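Local structure of 4-hydroxybutyrate CoA-transferase (Porphyromonas gingivalis, 3D3U) at residues 31-36 with 268-273. The protein probably transfers coenzyme A from an acyl-CoA to a carboxylate, such as between acetyl-CoA and 4-hydroxybutyrate. Residues are numbered along the deposited sequence; the frame is centred on the assembly and turned at random.
Sequences GHAAAA and TSLIFG
Leu270 reaches across to His32 and Ala33 with the two methyls at the end of its side chain. From CB, which points at the 31-36 loop, the chain runs to CG, placed between the backbone N and the carbonyl carbon (chi1 53°), and there it forks. Leu270 CD1 packs against Ala33 CB at 3.8 Å and also lies 4.0 Å from His32 CE1. Leu270 CD2 meets the same imidazole carbon, His32 CE1, at 4.1 Å, so both branches bear on one corner of the ring, and the two side chains cross nearly at right angles. Ala33 CB stands 4.0 Å above the His32 ring plane, over its centre, and is the same methyl that Leu270 CD1 touches. CD1 of Leu270 also lies at the edge of the Phe272 ring, in its plane. Further along, Ala34 CB touches Phe272 CB at 4.1 Å; these two residues have the nearest CA atoms across the segments. The contact is small, buried and largely apolar, resting on van der Waals packing. His32 to Ala35 form a type II' turn with a weak hydrogen bond from Ala35 N to His32 O (3.3 Å); in this turn the CB atoms of Ala33 and Ala34 point toward 268-273. Within 268-273, Thr268 OG1 donates to Leu270 O from above the carbonyl plane (3.2 Å). Phe62 meets the Phe272 ring edge-to-face, and Tyr278 of helix 275-281 touches both Ala34 and Phe272. Each loop connects a parallel strand to a helix, 27-30 to 38-46 and 266-268 to 275-281, so the six-stranded parallel sheet and the mixed sheet meet here through loops following their strands.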
ATOM      1  N   GLY A  31      12.227  -5.730   4.007  1.00 20.63           N
ATOM      2  CA  GLY A  31      11.395  -4.459   3.843  1.00 23.62           C
ATOM      3  C   GLY A  31      10.640  -4.683   2.561  1.00 25.45           C
ATOM      4  O   GLY A  31      11.004  -5.628   1.780  1.00 25.70           O
ATOM      5  N   HIS A  32       9.565  -3.939   2.288  1.00 27.22           N
ATOM      6  CA  HIS A  32       8.822  -4.514   1.117  1.00 27.58           C
ATOM      7  C   HIS A  32       8.602  -3.652  -0.053  1.00 24.69           C
ATOM      8  O   HIS A  32       8.997  -2.560   0.009  1.00 23.64           O
ATOM      9  CB  HIS A  32       7.566  -5.358   1.488  1.00 29.84           C
ATOM     10  CG  HIS A  32       6.313  -4.547   1.542  1.00 30.57           C
ATOM     11  ND1 HIS A  32       6.318  -3.238   2.008  1.00 33.64           N
ATOM     12  CD2 HIS A  32       5.046  -4.825   1.136  1.00 23.42           C
ATOM     13  CE1 HIS A  32       5.075  -2.764   1.905  1.00 34.23           C
ATOM     14  NE2 HIS A  32       4.298  -3.697   1.370  1.00 24.90           N
ATOM     15  N   ALA A  33       8.052  -4.239  -1.129  1.00 23.60           N
ATOM     16  CA  ALA A  33       7.489  -3.542  -2.303  1.00 22.77           C
ATOM     17  C   ALA A  33       8.709  -3.209  -3.141  1.00 22.68           C
ATOM     18  O   ALA A  33       9.422  -4.141  -3.550  1.00 24.97           O
ATOM     19  CB  ALA A  33       6.655  -2.293  -1.925  1.00 22.02           C
ATOM     20  N   ALA A  34       8.990  -1.924  -3.393  1.00 21.17           N
ATOM     21  CA  ALA A  34      10.066  -1.556  -4.320  1.00 18.34           C
ATOM     22  C   ALA A  34      11.310  -1.319  -3.524  1.00 17.88           C
ATOM     23  O   ALA A  34      12.316  -0.977  -4.149  1.00 19.36           O
ATOM     24  CB  ALA A  34       9.726  -0.338  -5.144  1.00 17.06           C
ATOM     25  N   ALA A  35      11.267  -1.586  -2.203  1.00 15.79           N
ATOM     26  CA  ALA A  35      12.388  -1.397  -1.331  1.00 15.94           C
ATOM     27  C   ALA A  35      12.870  -2.708  -0.854  1.00 17.19           C
ATOM     28  O   ALA A  35      13.618  -2.746   0.126  1.00 18.60           O
ATOM     29  CB  ALA A  35      12.026  -0.567  -0.134  1.00 15.24           C
ATOM     30  N   ALA A  36      12.416  -3.770  -1.515  1.00 18.19           N
ATOM     31  CA  ALA A  36      12.731  -5.175  -1.237  1.00 18.59           C
ATOM     32  C   ALA A  36      14.238  -5.418  -1.521  1.00 19.68           C
ATOM     33  O   ALA A  36      14.747  -4.925  -2.532  1.00 20.43           O
ATOM     34  CB  ALA A  36      11.881  -6.036  -2.146  1.00 18.13           C
ATOM     35  N   THR A 268       1.734   9.103   2.377  1.00 18.69           N
ATOM     36  CA  THR A 268       1.562   7.636   2.490  1.00 18.82           C
ATOM     37  C   THR A 268       2.572   6.792   3.381  1.00 19.64           C
ATOM     38  O   THR A 268       3.409   7.244   4.251  1.00 19.50           O
ATOM     39  CB  THR A 268       1.506   6.946   1.067  1.00 19.23           C
ATOM     40  OG1 THR A 268       2.589   7.365   0.224  1.00 18.94           O
ATOM     41  CG2 THR A 268       0.374   7.432   0.285  1.00 22.28           C
ATOM     42  N   SER A 269       2.512   5.509   3.048  1.00 20.36           N
ATOM     43  CA  SER A 269       3.137   4.451   3.754  1.00 19.34           C
ATOM     44  C   SER A 269       3.951   3.753   2.708  1.00 18.38           C
ATOM     45  O   SER A 269       4.878   3.093   3.043  1.00 21.31           O
ATOM     46  CB  SER A 269       2.064   3.521   4.303  1.00 19.04           C
ATOM     47  OG  SER A 269       2.556   2.800   5.388  1.00 20.66           O
ATOM     48  N   LEU A 270       3.648   3.896   1.446  1.00 17.43           N
ATOM     49  CA  LEU A 270       4.580   3.451   0.421  1.00 17.60           C
ATOM     50  C   LEU A 270       4.219   4.004  -0.907  1.00 17.44           C
ATOM     51  O   LEU A 270       3.140   4.551  -1.097  1.00 17.28           O
ATOM     52  CB  LEU A 270       4.653   1.926   0.295  1.00 17.94           C
ATOM     53  CG  LEU A 270       3.386   1.113   0.095  1.00 17.96           C
ATOM     54  CD1 LEU A 270       3.771  -0.070  -0.698  1.00 16.63           C
ATOM     55  CD2 LEU A 270       2.836   0.682   1.465  1.00 17.38           C
ATOM     56  N   ILE A 271       5.163   3.815  -1.820  1.00 17.56           N
ATOM     57  CA  ILE A 271       5.164   4.332  -3.203  1.00 17.43           C
ATOM     58  C   ILE A 271       5.880   3.408  -4.208  1.00 17.75           C
ATOM     59  O   ILE A 271       6.991   2.980  -3.966  1.00 20.25           O
ATOM     60  CB  ILE A 271       5.931   5.626  -3.225  1.00 16.82           C
ATOM     61  CG1 ILE A 271       5.529   6.564  -2.106  1.00 13.61           C
ATOM     62  CG2 ILE A 271       5.773   6.319  -4.565  1.00 20.27           C
ATOM     63  CD1 ILE A 271       6.487   7.808  -2.152  1.00  3.99           C
ATOM     64  N   PHE A 272       5.324   3.149  -5.370  1.00 17.49           N
ATOM     65  CA  PHE A 272       6.113   2.555  -6.424  1.00 17.70           C
ATOM     66  C   PHE A 272       5.583   2.915  -7.774  1.00 18.43           C
ATOM     67  O   PHE A 272       4.441   3.372  -7.867  1.00 20.49           O
ATOM     68  CB  PHE A 272       6.067   1.100  -6.297  1.00 18.22           C
ATOM     69  CG  PHE A 272       4.691   0.531  -5.950  1.00 20.33           C
ATOM     70  CD1 PHE A 272       4.294   0.348  -4.592  1.00 24.90           C
ATOM     71  CD2 PHE A 272       3.861   0.019  -6.948  1.00 16.03           C
ATOM     72  CE1 PHE A 272       3.022  -0.239  -4.273  1.00 22.11           C
ATOM     73  CE2 PHE A 272       2.631  -0.592  -6.632  1.00 14.54           C
ATOM     74  CZ  PHE A 272       2.209  -0.688  -5.312  1.00 18.61           C
ATOM     75  N   GLY A 273       6.364   2.756  -8.832  1.00 17.81           N
ATOM     76  CA  GLY A 273       5.888   3.189 -10.133  1.00 17.09           C
ATOM     77  C   GLY A 273       7.064   3.329 -11.039  1.00 17.92           C
ATOM     78  O   GLY A 273       8.022   2.524 -11.015  1.00 18.41           O
TER